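Long-range contact in GCN5-related N-acetyltransferase (Streptococcus suis, PDB 3G3S), which probably transfers an acetyl group from acetyl-CoA to an amine, as a member of the GNAT family whose substrate is not established: residues 163-175 against 190-204. Sequence-based numbering, arbitrary orientation.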
ATOM      1  N   CYS A 163      11.047  17.688  12.960  1.00 29.54           N
ATOM      2  CA  CYS A 163      11.546  18.424  14.100  1.00 28.96           C
ATOM      3  C   CYS A 163      12.229  19.736  13.673  1.00 26.65           C
ATOM      4  O   CYS A 163      12.714  19.883  12.547  1.00 24.61           O
ATOM      5  CB  CYS A 163      12.460  17.553  14.942  1.00 30.83           C
ATOM      6  SG  CYS A 163      13.946  17.208  14.209  1.00 38.55           S
ATOM      7  N   VAL A 164      12.236  20.677  14.609  1.00 26.68           N
ATOM      8  CA  VAL A 164      12.733  22.016  14.408  1.00 25.18           C
ATOM      9  C   VAL A 164      13.674  22.450  15.511  1.00 25.41           C
ATOM     10  O   VAL A 164      13.638  21.909  16.605  1.00 24.73           O
ATOM     11  CB  VAL A 164      11.557  23.021  14.350  1.00 29.26           C
ATOM     12  CG1 VAL A 164      10.745  22.751  13.141  1.00 18.57           C
ATOM     13  CG2 VAL A 164      10.689  22.928  15.589  1.00 27.51           C
ATOM     14  N   ILE A 165      14.513  23.416  15.181  1.00 25.26           N
ATOM     15  CA  ILE A 165      15.449  24.015  16.115  1.00 26.35           C
ATOM     16  C   ILE A 165      14.961  25.451  16.350  1.00 27.42           C
ATOM     17  O   ILE A 165      14.619  26.170  15.402  1.00 25.12           O
ATOM     18  CB  ILE A 165      16.891  23.955  15.600  1.00 25.98           C
ATOM     19  CG1 ILE A 165      17.466  22.549  15.803  1.00 28.61           C
ATOM     20  CG2 ILE A 165      17.775  24.969  16.346  1.00 26.54           C
ATOM     21  CD1 ILE A 165      18.757  22.290  15.035  1.00 32.28           C
ATOM     22  N   LEU A 166      14.860  25.838  17.613  1.00 26.38           N
ATOM     23  CA  LEU A 166      14.438  27.173  17.972  1.00 28.67           C
ATOM     24  C   LEU A 166      15.590  27.965  18.572  1.00 31.15           C
ATOM     25  O   LEU A 166      16.470  27.409  19.217  1.00 27.53           O
ATOM     26  CB  LEU A 166      13.298  27.128  18.989  1.00 30.76           C
ATOM     27  CG  LEU A 166      11.844  26.835  18.619  1.00 29.77           C
ATOM     28  CD1 LEU A 166      11.733  25.622  17.746  1.00 39.61           C
ATOM     29  CD2 LEU A 166      11.079  26.652  19.902  1.00 35.42           C
ATOM     30  N   HIS A 167      15.581  29.270  18.375  1.00 30.39           N
ATOM     31  CA  HIS A 167      16.587  30.128  18.993  1.00 32.82           C
ATOM     32  C   HIS A 167      15.925  31.448  19.278  1.00 32.92           C
ATOM     33  O   HIS A 167      15.285  31.996  18.397  1.00 28.71           O
ATOM     34  CB  HIS A 167      17.751  30.313  18.066  1.00 34.15           C
ATOM     35  CG  HIS A 167      18.895  31.042  18.681  1.00 35.90           C
ATOM     36  ND1 HIS A 167      19.283  32.296  18.272  1.00 31.80           N
ATOM     37  CD2 HIS A 167      19.740  30.687  19.675  1.00 32.02           C
ATOM     38  CE1 HIS A 167      20.330  32.677  18.983  1.00 42.59           C
ATOM     39  NE2 HIS A 167      20.625  31.720  19.844  1.00 31.10           N
ATOM     40  N   LYS A 168      16.037  31.938  20.508  1.00 34.06           N
ATOM     41  CA  LYS A 168      15.357  33.193  20.902  1.00 35.47           C
ATOM     42  C   LYS A 168      13.866  33.127  20.595  1.00 32.00           C
ATOM     43  O   LYS A 168      13.260  34.117  20.194  1.00 32.80           O
ATOM     44  CB  LYS A 168      15.966  34.416  20.201  1.00 37.02           C
ATOM     45  CG  LYS A 168      17.473  34.586  20.367  1.00 43.61           C
ATOM     46  CD  LYS A 168      17.883  34.648  21.825  1.00 54.67           C
ATOM     47  CE  LYS A 168      19.251  35.303  22.001  1.00 64.00           C
ATOM     48  NZ  LYS A 168      19.225  36.794  21.736  1.00 68.04           N
ATOM     49  N   GLY A 169      13.300  31.938  20.744  1.00 28.74           N
ATOM     50  CA  GLY A 169      11.913  31.702  20.485  1.00 26.93           C
ATOM     51  C   GLY A 169      11.459  31.600  19.040  1.00 28.27           C
ATOM     52  O   GLY A 169      10.275  31.463  18.810  1.00 29.77           O
ATOM     53  N   GLN A 170      12.374  31.628  18.075  1.00 25.77           N
ATOM     54  CA  GLN A 170      12.006  31.526  16.671  1.00 24.03           C
ATOM     55  C   GLN A 170      12.516  30.213  16.097  1.00 24.31           C
ATOM     56  O   GLN A 170      13.541  29.674  16.549  1.00 25.43           O
ATOM     57  CB  GLN A 170      12.621  32.683  15.874  1.00 23.72           C
ATOM     58  CG  GLN A 170      12.282  34.047  16.404  1.00 29.14           C
ATOM     59  CD  GLN A 170      12.986  35.201  15.655  1.00 44.28           C
ATOM     60  OE1 GLN A 170      13.195  35.148  14.434  1.00 41.16           O
ATOM     61  NE2 GLN A 170      13.340  36.253  16.397  1.00 34.51           N
ATOM     62  N   VAL A 171      11.757  29.655  15.166  1.00 23.30           N
ATOM     63  CA  VAL A 171      12.156  28.487  14.435  1.00 23.95           C
ATOM     64  C   VAL A 171      13.207  28.983  13.469  1.00 24.25           C
ATOM     65  O   VAL A 171      12.946  29.899  12.683  1.00 25.98           O
ATOM     66  CB  VAL A 171      10.986  27.844  13.670  1.00 21.49           C
ATOM     67  CG1 VAL A 171      11.500  26.769  12.702  1.00 18.53           C
ATOM     68  CG2 VAL A 171       9.976  27.281  14.671  1.00 23.63           C
ATOM     69  N   VAL A 172      14.401  28.397  13.559  1.00 26.42           N
ATOM     70  CA  VAL A 172      15.521  28.776  12.692  1.00 25.27           C
ATOM     71  C   VAL A 172      16.037  27.646  11.792  1.00 25.07           C
ATOM     72  O   VAL A 172      16.839  27.904  10.903  1.00 24.57           O
ATOM     73  CB  VAL A 172      16.667  29.380  13.532  1.00 28.68           C
ATOM     74  CG1 VAL A 172      16.164  30.610  14.291  1.00 22.99           C
ATOM     75  CG2 VAL A 172      17.252  28.352  14.486  1.00 22.78           C
ATOM     76  N   SER A 173      15.612  26.403  12.033  1.00 25.48           N
ATOM     77  CA  SER A 173      16.020  25.285  11.200  1.00 24.38           C
ATOM     78  C   SER A 173      15.062  24.136  11.464  1.00 24.17           C
ATOM     79  O   SER A 173      14.361  24.117  12.498  1.00 21.39           O
ATOM     80  CB  SER A 173      17.481  24.863  11.491  1.00 27.01           C
ATOM     81  OG  SER A 173      17.877  23.885  10.537  1.00 27.90           O
ATOM     82  N   GLY A 174      15.012  23.187  10.529  1.00 23.48           N
ATOM     83  CA  GLY A 174      14.122  22.051  10.662  1.00 22.58           C
ATOM     84  C   GLY A 174      14.391  20.969   9.640  1.00 22.97           C
ATOM     85  O   GLY A 174      14.962  21.219   8.539  1.00 23.98           O
ATOM     86  N   ALA A 175      14.039  19.749  10.039  1.00 22.46           N
ATOM     87  CA  ALA A 175      14.158  18.560   9.196  1.00 23.50           C
ATOM     88  C   ALA A 175      12.833  17.864   9.333  1.00 24.23           C
ATOM     89  O   ALA A 175      12.421  17.531  10.443  1.00 22.91           O
ATOM     90  CB  ALA A 175      15.272  17.659   9.647  1.00 25.77           C
ATOM     91  N   ASP A 190      15.708  22.456   6.037  1.00 28.20           N
ATOM     92  CA  ASP A 190      15.790  23.890   5.762  1.00 29.78           C
ATOM     93  C   ASP A 190      16.387  24.650   6.957  1.00 30.39           C
ATOM     94  O   ASP A 190      16.108  24.296   8.112  1.00 28.48           O
ATOM     95  CB  ASP A 190      14.394  24.433   5.513  1.00 31.19           C
ATOM     96  CG  ASP A 190      13.783  23.967   4.190  1.00 40.21           C
ATOM     97  OD1 ASP A 190      14.339  24.334   3.137  1.00 50.65           O
ATOM     98  OD2 ASP A 190      12.706  23.312   4.200  1.00 34.50           O
ATOM     99  N   THR A 191      17.196  25.677   6.684  1.00 26.45           N
ATOM    100  CA  THR A 191      17.733  26.544   7.707  1.00 27.64           C
ATOM    101  C   THR A 191      17.533  27.988   7.306  1.00 29.39           C
ATOM    102  O   THR A 191      17.760  28.350   6.160  1.00 27.75           O
ATOM    103  CB  THR A 191      19.195  26.272   7.930  1.00 30.42           C
ATOM    104  OG1 THR A 191      19.330  24.900   8.312  1.00 29.90           O
ATOM    105  CG2 THR A 191      19.778  27.185   9.029  1.00 26.61           C
ATOM    106  N   ARG A 192      17.130  28.829   8.254  1.00 28.28           N
ATOM    107  CA  ARG A 192      16.881  30.218   7.941  1.00 28.57           C
ATOM    108  C   ARG A 192      18.224  30.874   7.550  1.00 29.33           C
ATOM    109  O   ARG A 192      19.260  30.569   8.130  1.00 29.08           O
ATOM    110  CB  ARG A 192      16.161  30.886   9.102  1.00 25.98           C
ATOM    111  CG  ARG A 192      15.385  32.067   8.645  1.00 24.27           C
ATOM    112  CD  ARG A 192      14.607  32.660   9.762  1.00 28.92           C
ATOM    113  NE  ARG A 192      15.436  33.307  10.774  1.00 29.93           N
ATOM    114  CZ  ARG A 192      14.950  33.811  11.905  1.00 31.99           C
ATOM    115  NH1 ARG A 192      13.678  33.660  12.189  1.00 31.55           N
ATOM    116  NH2 ARG A 192      15.754  34.406  12.781  1.00 35.69           N
ATOM    117  N   GLU A 193      18.206  31.736   6.542  1.00 31.49           N
ATOM    118  CA  GLU A 193      19.454  32.312   5.964  1.00 32.77           C
ATOM    119  C   GLU A 193      20.442  32.830   6.993  1.00 35.02           C
ATOM    120  O   GLU A 193      21.642  32.518   6.949  1.00 34.18           O
ATOM    121  CB  GLU A 193      19.109  33.431   4.972  1.00 34.99           C
ATOM    122  N   ASP A 194      19.916  33.577   7.960  1.00 34.61           N
ATOM    123  CA  ASP A 194      20.739  34.171   9.009  1.00 33.67           C
ATOM    124  C   ASP A 194      21.332  33.171   9.994  1.00 33.32           C
ATOM    125  O   ASP A 194      22.195  33.545  10.770  1.00 36.84           O
ATOM    126  CB  ASP A 194      19.971  35.286   9.757  1.00 33.67           C
ATOM    127  CG  ASP A 194      18.672  34.820  10.372  1.00 37.71           C
ATOM    128  OD1 ASP A 194      18.005  33.898   9.831  1.00 36.00           O
ATOM    129  OD2 ASP A 194      18.296  35.419  11.397  1.00 37.09           O
ATOM    130  N   TYR A 195      20.885  31.918   9.963  1.00 31.87           N
ATOM    131  CA  TYR A 195      21.423  30.879  10.829  1.00 33.79           C
ATOM    132  C   TYR A 195      22.175  29.775  10.087  1.00 34.94           C
ATOM    133  O   TYR A 195      22.544  28.768  10.692  1.00 33.03           O
ATOM    134  CB  TYR A 195      20.288  30.285  11.636  1.00 34.41           C
ATOM    135  CG  TYR A 195      19.943  31.129  12.821  1.00 35.88           C
ATOM    136  CD1 TYR A 195      19.078  32.211  12.697  1.00 37.95           C
ATOM    137  CD2 TYR A 195      20.502  30.859  14.066  1.00 34.95           C
ATOM    138  CE1 TYR A 195      18.763  32.994  13.782  1.00 36.17           C
ATOM    139  CE2 TYR A 195      20.190  31.631  15.161  1.00 43.37           C
ATOM    140  CZ  TYR A 195      19.316  32.711  15.018  1.00 41.75           C
ATOM    141  OH  TYR A 195      18.959  33.494  16.105  1.00 40.13           O
ATOM    142  N   ARG A 196      22.424  29.977   8.793  1.00 36.56           N
ATOM    143  CA  ARG A 196      23.159  28.984   8.012  1.00 40.05           C
ATOM    144  C   ARG A 196      24.624  28.957   8.405  1.00 42.74           C
ATOM    145  O   ARG A 196      25.154  29.911   9.012  1.00 42.43           O
ATOM    146  CB  ARG A 196      22.997  29.221   6.519  1.00 40.64           C
ATOM    147  CG  ARG A 196      21.629  28.786   6.035  1.00 48.58           C
ATOM    148  CD  ARG A 196      21.352  29.163   4.594  1.00 54.90           C
ATOM    149  NE  ARG A 196      19.967  28.832   4.252  1.00 59.98           N
ATOM    150  CZ  ARG A 196      19.301  29.306   3.197  1.00 63.37           C
ATOM    151  NH1 ARG A 196      19.872  30.140   2.331  1.00 70.04           N
ATOM    152  NH2 ARG A 196      18.036  28.949   3.007  1.00 67.09           N
ATOM    153  N   GLY A 197      25.263  27.837   8.083  1.00 44.04           N
ATOM    154  CA  GLY A 197      26.662  27.623   8.410  1.00 43.33           C
ATOM    155  C   GLY A 197      26.957  27.346   9.869  1.00 42.06           C
ATOM    156  O   GLY A 197      28.090  27.514  10.290  1.00 45.71           O
ATOM    157  N   LEU A 198      25.973  26.906  10.645  1.00 39.75           N
ATOM    158  CA  LEU A 198      26.197  26.606  12.059  1.00 38.90           C
ATOM    159  C   LEU A 198      25.969  25.145  12.403  1.00 38.41           C
ATOM    160  O   LEU A 198      25.994  24.773  13.577  1.00 40.46           O
ATOM    161  CB  LEU A 198      25.284  27.466  12.934  1.00 40.40           C
ATOM    162  CG  LEU A 198      25.286  28.975  12.658  1.00 43.47           C
ATOM    163  CD1 LEU A 198      24.338  29.627  13.657  1.00 42.00           C
ATOM    164  CD2 LEU A 198      26.675  29.606  12.729  1.00 41.22           C
ATOM    165  N   GLY A 199      25.734  24.306  11.398  1.00 39.00           N
ATOM    166  CA  GLY A 199      25.528  22.865  11.632  1.00 36.67           C
ATOM    167  C   GLY A 199      24.170  22.501  12.196  1.00 34.18           C
ATOM    168  O   GLY A 199      23.988  21.405  12.718  1.00 33.66           O
ATOM    169  N   LEU A 200      23.212  23.424  12.085  1.00 30.42           N
ATOM    170  CA  LEU A 200      21.887  23.174  12.582  1.00 27.89           C
ATOM    171  C   LEU A 200      21.148  22.114  11.745  1.00 26.94           C
ATOM    172  O   LEU A 200      20.463  21.245  12.296  1.00 26.16           O
ATOM    173  CB  LEU A 200      21.095  24.480  12.648  1.00 29.02           C
ATOM    174  CG  LEU A 200      21.654  25.590  13.562  1.00 32.41           C
ATOM    175  CD1 LEU A 200      20.696  26.750  13.650  1.00 26.61           C
ATOM    176  CD2 LEU A 200      21.987  25.105  14.966  1.00 29.18           C
ATOM    177  N   ALA A 201      21.264  22.205  10.426  1.00 29.03           N
ATOM    178  CA  ALA A 201      20.616  21.247   9.513  1.00 31.08           C
ATOM    179  C   ALA A 201      20.971  19.786   9.843  1.00 31.57           C
ATOM    180  O   ALA A 201      20.110  18.911   9.905  1.00 31.23           O
ATOM    181  CB  ALA A 201      21.009  21.573   8.058  1.00 32.07           C
ATOM    182  N   LYS A 202      22.254  19.579  10.093  1.00 33.20           N
ATOM    183  CA  LYS A 202      22.871  18.304  10.423  1.00 34.07           C
ATOM    184  C   LYS A 202      22.320  17.748  11.744  1.00 33.08           C
ATOM    185  O   LYS A 202      22.036  16.566  11.858  1.00 31.96           O
ATOM    186  CB  LYS A 202      24.373  18.577  10.493  1.00 33.96           C
ATOM    187  CG  LYS A 202      25.313  17.434  10.641  1.00 42.21           C
ATOM    188  CD  LYS A 202      26.783  17.963  10.679  1.00 46.07           C
ATOM    189  CE  LYS A 202      27.119  18.748  11.975  1.00 54.41           C
ATOM    190  NZ  LYS A 202      28.367  19.594  11.919  1.00 58.01           N
ATOM    191  N   ALA A 203      22.141  18.619  12.731  1.00 32.55           N
ATOM    192  CA  ALA A 203      21.591  18.213  14.006  1.00 29.41           C
ATOM    193  C   ALA A 203      20.121  17.798  13.896  1.00 27.82           C
ATOM    194  O   ALA A 203      19.728  16.780  14.467  1.00 28.51           O
ATOM    195  CB  ALA A 203      21.757  19.344  15.049  1.00 30.11           C
ATOM    196  N   CYS A 204      19.293  18.586  13.210  0.60 26.31           N
ATOM    197  CA  CYS A 204      17.880  18.214  13.093  0.60 25.95           C
ATOM    198  C   CYS A 204      17.678  17.045  12.122  0.60 24.16           C
ATOM    199  O   CYS A 204      16.717  16.308  12.271  0.60 23.81           O
ATOM    200  CB  CYS A 204      16.984  19.426  12.732  0.60 25.54           C
ATOM    201  SG  CYS A 204      17.505  20.423  11.342  0.60 26.83           S
TER
HETATM  202  O   HOH W   1      16.193  33.623  16.221  1.00 36.08           O
HETATM  203  O   HOH W   2      11.541  31.582  11.195  1.00 30.69           O
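Val172 CG1 touches two flat groups of the 190-204 segment. It sits over one face of the Tyr195 ring, 3.7 Å from the ring centroid, a CH-pi contact. The same methyl lies above the centre of the Arg192 guanidinium. The guanidinium is held at its rim. Arg192 NH1 donates 2.7 Å to Gln170 OE1, in the planes of both groups, although the amide and guanidinium are turned 52° apart. Arg192 grips Asp194 side-on in a salt bridge, NE to OD1 and NH2 to OD2. The bend of the Arg192 chain at chi3 (69°) brings the head back to these partners. Tyr195 OH meets His167 ND1 at the imidazole edge, in a very short hydrogen bond of 2.5 Å, and a water links the same hydroxyl to His167 O. Deeper in, Ser173 OG and Thr191 OG1 share a hydrogen bond of 2.8 Å, and Ile165 CD1 packs on Leu200 CB, Ala203 and Cys204. The Gly174-Asp190 hydrogen-bonded pair joins the strands, and Arg192 N, just past the strand end, bonds Val172 O. Val172 and Ser173 form a classic beta bulge opposite Ile165. Leading into helix 200-214, residues 196-201 fit the GNAT R/Q-x-x-G-x-G/A signature, which in relatives binds the acetyl-CoA pyrophosphate.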